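Putative polyphosphate kinase 2 (Pseudomonas aeruginosa PAO1, PDB 3CZP) uses inorganic polyphosphate as phosphate donor to convert AMP to ADP, and less efficiently GMP to GDP, with magnesium as cofactor. Local coordinates at residues Ile23-Ala28 / Asn64-Pro69; Phe152-Ser157 / Leu223-Ile228. One frame throughout, in Å; residues are numbered along the deposited sequence.

Contact 1: Ile23-Ala28 / Asn64-Pro69; sequences IELREA and NEWMDP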
# COMPACT_ATOMS: atom_id res chain seq x y z
N ILE A 23 -10.68 -2.91 36.52
CA ILE A 23 -9.44 -2.26 36.89
C ILE A 23 -8.30 -3.20 36.58
O ILE A 23 -7.32 -2.79 35.98
CB ILE A 23 -9.38 -1.88 38.43
CG1 ILE A 23 -10.43 -0.82 38.78
CG2 ILE A 23 -7.98 -1.36 38.84
CD1 ILE A 23 -10.55 -0.58 40.29
N GLU A 24 -8.48 -4.46 36.96
CA GLU A 24 -7.47 -5.49 36.74
C GLU A 24 -7.37 -5.84 35.25
O GLU A 24 -6.27 -5.95 34.75
CB GLU A 24 -7.87 -6.72 37.55
CG GLU A 24 -6.91 -7.89 37.66
CD GLU A 24 -7.46 -8.91 38.72
OE1 GLU A 24 -8.52 -9.54 38.44
OE2 GLU A 24 -6.88 -9.04 39.84
N LEU A 25 -8.52 -5.98 34.59
CA LEU A 25 -8.63 -6.46 33.24
C LEU A 25 -7.95 -5.49 32.32
O LEU A 25 -7.24 -5.91 31.44
CB LEU A 25 -10.11 -6.62 32.79
CG LEU A 25 -10.37 -7.06 31.32
CD1 LEU A 25 -9.68 -8.36 30.99
CD2 LEU A 25 -11.84 -7.21 31.07
N ARG A 26 -8.20 -4.20 32.50
CA ARG A 26 -7.61 -3.22 31.60
C ARG A 26 -6.09 -3.15 31.75
O ARG A 26 -5.33 -3.09 30.76
CB ARG A 26 -8.35 -1.87 31.68
CG ARG A 26 -8.14 -1.05 32.83
CD ARG A 26 -9.21 0.09 32.89
NE ARG A 26 -9.10 1.10 31.85
CZ ARG A 26 -9.93 2.12 31.73
NH1 ARG A 26 -9.75 2.98 30.76
NH2 ARG A 26 -10.92 2.33 32.60
N GLU A 27 -5.59 -3.27 32.97
CA GLU A 27 -4.15 -3.32 33.14
C GLU A 27 -3.54 -4.59 32.46
O GLU A 27 -2.55 -4.48 31.75
CB GLU A 27 -3.77 -3.20 34.61
CG GLU A 27 -2.64 -2.26 34.82
CD GLU A 27 -2.96 -0.74 34.49
OE1 GLU A 27 -1.98 -0.06 34.15
OE2 GLU A 27 -4.13 -0.22 34.59
N ALA A 28 -4.14 -5.76 32.68
CA ALA A 28 -3.71 -7.01 32.06
C ALA A 28 -3.84 -6.94 30.52
O ALA A 28 -2.95 -7.41 29.83
CB ALA A 28 -4.51 -8.23 32.59
N ASN A 64 -11.19 0.17 23.12
CA ASN A 64 -10.24 1.23 22.73
C ASN A 64 -10.03 2.28 23.79
O ASN A 64 -9.23 3.20 23.61
CB ASN A 64 -10.71 1.85 21.44
CG ASN A 64 -10.34 1.00 20.23
OD1 ASN A 64 -9.23 1.16 19.72
ND2 ASN A 64 -11.25 0.07 19.77
N GLU A 65 -10.76 2.14 24.91
CA GLU A 65 -10.52 2.92 26.12
C GLU A 65 -9.72 2.10 27.09
O GLU A 65 -8.78 2.59 27.67
CB GLU A 65 -11.83 3.35 26.76
CG GLU A 65 -11.57 4.25 27.98
CD GLU A 65 -12.86 4.79 28.56
OE1 GLU A 65 -13.86 4.75 27.81
OE2 GLU A 65 -12.83 5.26 29.75
N TRP A 66 -10.04 0.82 27.17
CA TRP A 66 -9.31 -0.12 28.01
C TRP A 66 -7.92 -0.39 27.51
O TRP A 66 -6.97 -0.47 28.29
CB TRP A 66 -10.06 -1.46 28.08
CG TRP A 66 -11.36 -1.37 28.89
CD1 TRP A 66 -11.80 -0.33 29.60
CD2 TRP A 66 -12.34 -2.40 29.02
NE1 TRP A 66 -13.00 -0.62 30.20
CE2 TRP A 66 -13.37 -1.90 29.84
CE3 TRP A 66 -12.46 -3.70 28.51
CZ2 TRP A 66 -14.50 -2.66 30.20
CZ3 TRP A 66 -13.58 -4.45 28.86
CH2 TRP A 66 -14.59 -3.92 29.69
N MSE A 67 -7.82 -0.58 26.18
CA MSE A 67 -6.57 -0.90 25.53
C MSE A 67 -6.01 0.34 24.91
O MSE A 67 -6.56 1.44 25.04
CB MSE A 67 -6.77 -2.04 24.51
CG MSE A 67 -7.41 -3.26 25.15
SE MSE A 67 -7.74 -4.63 23.83
CE MSE A 67 -5.99 -5.30 23.84
N ASP A 68 -4.85 0.22 24.29
CA ASP A 68 -4.19 1.37 23.66
C ASP A 68 -4.66 1.43 22.19
O ASP A 68 -4.30 0.60 21.38
CB ASP A 68 -2.65 1.20 23.76
CG ASP A 68 -1.87 2.48 23.44
OD1 ASP A 68 -2.32 3.34 22.70
OD2 ASP A 68 -0.68 2.58 23.85
N PRO A 69 -5.44 2.45 21.83
CA PRO A 69 -5.88 2.53 20.46
C PRO A 69 -4.76 2.78 19.45
O PRO A 69 -4.97 2.60 18.25
CB PRO A 69 -6.83 3.72 20.49
CG PRO A 69 -6.34 4.60 21.62
CD PRO A 69 -5.86 3.62 22.64
O HOH W 1 -6.88 1.32 30.40
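At the C-terminal end of the helix that follows the P-loop in the first PPK2 domain, R26 from helix 15-39 reaches across to E65 and W66 of helix 56-66. R26 CA and W66 CA are 5.0 Å apart. R26 has its CG between the backbone N and the carbonyl carbon (chi1 74°), and a bend at chi3 brings the guanidinium round beside the last turn. There NH1 donates to E65 O at 3.3 Å. The bond is far from straight, 135° at the hydrogen, and the donor stands above the carbonyl plane. The neighbouring carbonyl is met through water 1, which lies at the guanidinium edge: it accepts from R26 NE at 2.7 Å and donates to W66 O at 2.8 Å. W66 CD1 sits over the centre of one guanidinium face, 3.7 Å from R26 CZ, with the two planes 56° apart. The extended E65 side chain passes NH1 with its CG and puts OE2 4.0 Å away, a long salt bridge; the same carboxylate has a weak, long ion pair with R318 of the second subunit. This domain seems catalytically inactive and may serve dimerization, consistent with that pair and with the salt bridge from E27 to R432 of the second subunit. Farther along the indole, L25 brings CD2 to W66 CZ3 at 3.9 Å. W66 also packs on Y18 and V22 of helix 15-39, and L25 continues onto L223 and L230 of helix 218-238. One arginine thus serves two successive carbonyls where helix 56-66 stops, one directly and one by water. Its positive charge lies near that helix end and a carboxylate, which would be expected to favour the charged forms of both side chains, although the direct polar links are long.

Contact 2: Phe152-Ser157 / Leu223-Ile228; sequences FWFHLS and LTVGRI
I228 N bonds to T224 O at 2.9 Å, an ordinary helical turn that brings I228 round to the same side of helix 218-238 as V225. These two residues meet F152 and F154 of strand 148-155, and everything that crosses between the segments is apolar. V225 does most of the work from the helix. Its CG1 points away from the backbone N (chi1 168°) and lies over one face of the F152 ring, 4.0 Å from the centroid and 16° off the normal, a CH-pi contact that leans toward the rim at CZ and CE2. The other methyl, CG2, turns to the second phenylalanine and comes within 3.8 Å of F154 CZ, the side chains crossing at about a right angle. V225 sits over the gap between the two rings, and CG2 also touches the CD1 corner of F152. I228 takes a different part of F152: its CB lies level with the ring at the edge, while CG2 approaches CE1 obliquely at 3.7 Å. Alternation along the strand sends W153 and H155 to the other side of the sheet, where W153 NE1 makes a weak 3.3 Å bond to H155 ND1. The axes of the 152-155 and 223-228 segments run nearly antiparallel, 168°, and approach to 11.0 Å, as expected for a helix returning over a parallel sheet. Strand 148-155 lies between strands 44-50 and 210-214, with backbone bonds to both. F154 also touches A54 in the P-loop, and I228 leans on Y211 of the edge strand. Helix 218-238 covers this face, and helix 15-39 packs on it through L223, A21 and V22, while helix 186-203 packs against W153 and H155 from the opposite face.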
# COMPACT_ATOMS: atom_id res chain seq x y z
N PHE A 152 -16.78 -12.62 17.47
CA PHE A 152 -17.77 -12.36 18.47
C PHE A 152 -19.07 -12.09 17.80
O PHE A 152 -19.17 -11.22 16.90
CB PHE A 152 -17.39 -11.20 19.40
CG PHE A 152 -16.20 -11.45 20.24
CD1 PHE A 152 -16.27 -12.21 21.40
CD2 PHE A 152 -14.97 -10.89 19.90
CE1 PHE A 152 -15.13 -12.41 22.17
CE2 PHE A 152 -13.84 -11.06 20.69
CZ PHE A 152 -13.91 -11.82 21.79
N TRP A 153 -20.07 -12.83 18.25
CA TRP A 153 -21.44 -12.62 17.88
C TRP A 153 -22.22 -12.06 19.08
O TRP A 153 -22.48 -12.76 20.04
CB TRP A 153 -22.07 -13.95 17.41
CG TRP A 153 -23.56 -13.84 17.08
CD1 TRP A 153 -24.57 -13.76 17.96
CD2 TRP A 153 -24.15 -13.82 15.79
NE1 TRP A 153 -25.77 -13.63 17.31
CE2 TRP A 153 -25.53 -13.69 15.96
CE3 TRP A 153 -23.64 -13.88 14.49
CZ2 TRP A 153 -26.41 -13.69 14.90
CZ3 TRP A 153 -24.53 -13.85 13.43
CH2 TRP A 153 -25.87 -13.76 13.64
N PHE A 154 -22.57 -10.79 18.98
CA PHE A 154 -23.36 -10.07 19.96
C PHE A 154 -24.83 -10.38 19.75
O PHE A 154 -25.38 -10.11 18.66
CB PHE A 154 -23.10 -8.57 19.82
CG PHE A 154 -21.71 -8.16 20.24
CD1 PHE A 154 -21.48 -7.60 21.49
CD2 PHE A 154 -20.61 -8.42 19.43
CE1 PHE A 154 -20.20 -7.29 21.91
CE2 PHE A 154 -19.31 -8.06 19.83
CZ PHE A 154 -19.12 -7.51 21.05
N HIS A 155 -25.47 -10.96 20.76
CA HIS A 155 -26.80 -11.49 20.60
C HIS A 155 -27.87 -10.75 21.40
O HIS A 155 -27.63 -10.35 22.53
CB HIS A 155 -26.85 -12.94 21.07
CG HIS A 155 -28.07 -13.64 20.61
ND1 HIS A 155 -28.42 -13.74 19.28
CD2 HIS A 155 -29.07 -14.25 21.31
CE1 HIS A 155 -29.56 -14.40 19.18
NE2 HIS A 155 -29.97 -14.71 20.39
N LEU A 156 -29.08 -10.67 20.83
CA LEU A 156 -30.28 -10.40 21.58
C LEU A 156 -31.31 -11.37 21.08
O LEU A 156 -31.28 -11.79 19.93
CB LEU A 156 -30.79 -8.97 21.37
CG LEU A 156 -29.97 -7.75 21.81
CD1 LEU A 156 -30.63 -6.46 21.24
CD2 LEU A 156 -29.80 -7.71 23.33
N SER A 157 -32.23 -11.74 21.96
CA SER A 157 -33.40 -12.50 21.55
C SER A 157 -34.39 -11.56 20.90
O SER A 157 -34.30 -10.34 20.99
CB SER A 157 -34.04 -13.27 22.71
OG SER A 157 -34.61 -12.38 23.63
N LEU A 223 -17.26 -6.96 29.69
CA LEU A 223 -16.37 -7.76 30.50
C LEU A 223 -16.13 -9.14 29.91
O LEU A 223 -15.03 -9.66 30.01
CB LEU A 223 -16.91 -7.88 31.93
CG LEU A 223 -15.88 -8.20 33.03
CD1 LEU A 223 -14.74 -7.24 33.05
CD2 LEU A 223 -16.55 -8.24 34.41
N THR A 224 -17.19 -9.77 29.40
CA THR A 224 -17.09 -11.12 28.82
C THR A 224 -16.14 -11.19 27.60
O THR A 224 -15.18 -12.01 27.55
CB THR A 224 -18.47 -11.73 28.56
OG1 THR A 224 -19.14 -11.86 29.80
CG2 THR A 224 -18.37 -13.12 27.87
N VAL A 225 -16.35 -10.28 26.67
CA VAL A 225 -15.48 -10.10 25.49
C VAL A 225 -14.03 -9.79 25.89
O VAL A 225 -13.07 -10.40 25.36
CB VAL A 225 -16.01 -8.95 24.57
CG1 VAL A 225 -14.93 -8.53 23.47
CG2 VAL A 225 -17.33 -9.31 23.90
N GLY A 226 -13.85 -8.85 26.83
CA GLY A 226 -12.50 -8.49 27.30
C GLY A 226 -11.76 -9.64 27.95
O GLY A 226 -10.55 -9.81 27.75
N ARG A 227 -12.48 -10.42 28.76
CA ARG A 227 -11.93 -11.63 29.39
C ARG A 227 -11.52 -12.66 28.35
O ARG A 227 -10.48 -13.30 28.46
CB ARG A 227 -12.96 -12.26 30.32
CG ARG A 227 -13.16 -11.48 31.62
CD ARG A 227 -14.32 -12.05 32.41
NE ARG A 227 -14.18 -11.65 33.79
CZ ARG A 227 -15.17 -11.66 34.66
NH1 ARG A 227 -16.37 -12.07 34.30
NH2 ARG A 227 -14.93 -11.27 35.89
N ILE A 228 -12.39 -12.85 27.35
CA ILE A 228 -12.09 -13.81 26.27
C ILE A 228 -10.82 -13.38 25.50
O ILE A 228 -9.92 -14.20 25.21
CB ILE A 228 -13.30 -14.01 25.33
CG1 ILE A 228 -14.44 -14.78 26.05
CG2 ILE A 228 -12.92 -14.77 24.02
CD1 ILE A 228 -15.85 -14.59 25.36

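How the contacts relate
From the N terminus, helix 15-39 leads into strand 44-50, the P-loop and helix 56-66, and contact 1 closes this first loop of 35 residues. Contact 2 opens afterwards: from strand 148-155 the chain passes through helix 186-203 and edge strand 210-214, then helix 218-238 returns over the other face, and contact 2 closes a loop of 65 residues, part of it (165-177) not modelled. The two closures are in series, neither nested nor crossed, yet they meet in space, their centres about 16 Å apart. L25 CD2 lies 3.5 Å from L223 CD1, and the W66 indole also reaches L223. Together they tie helix 15-39 to helices 56-66 and 218-238, and the last to strand 148-155.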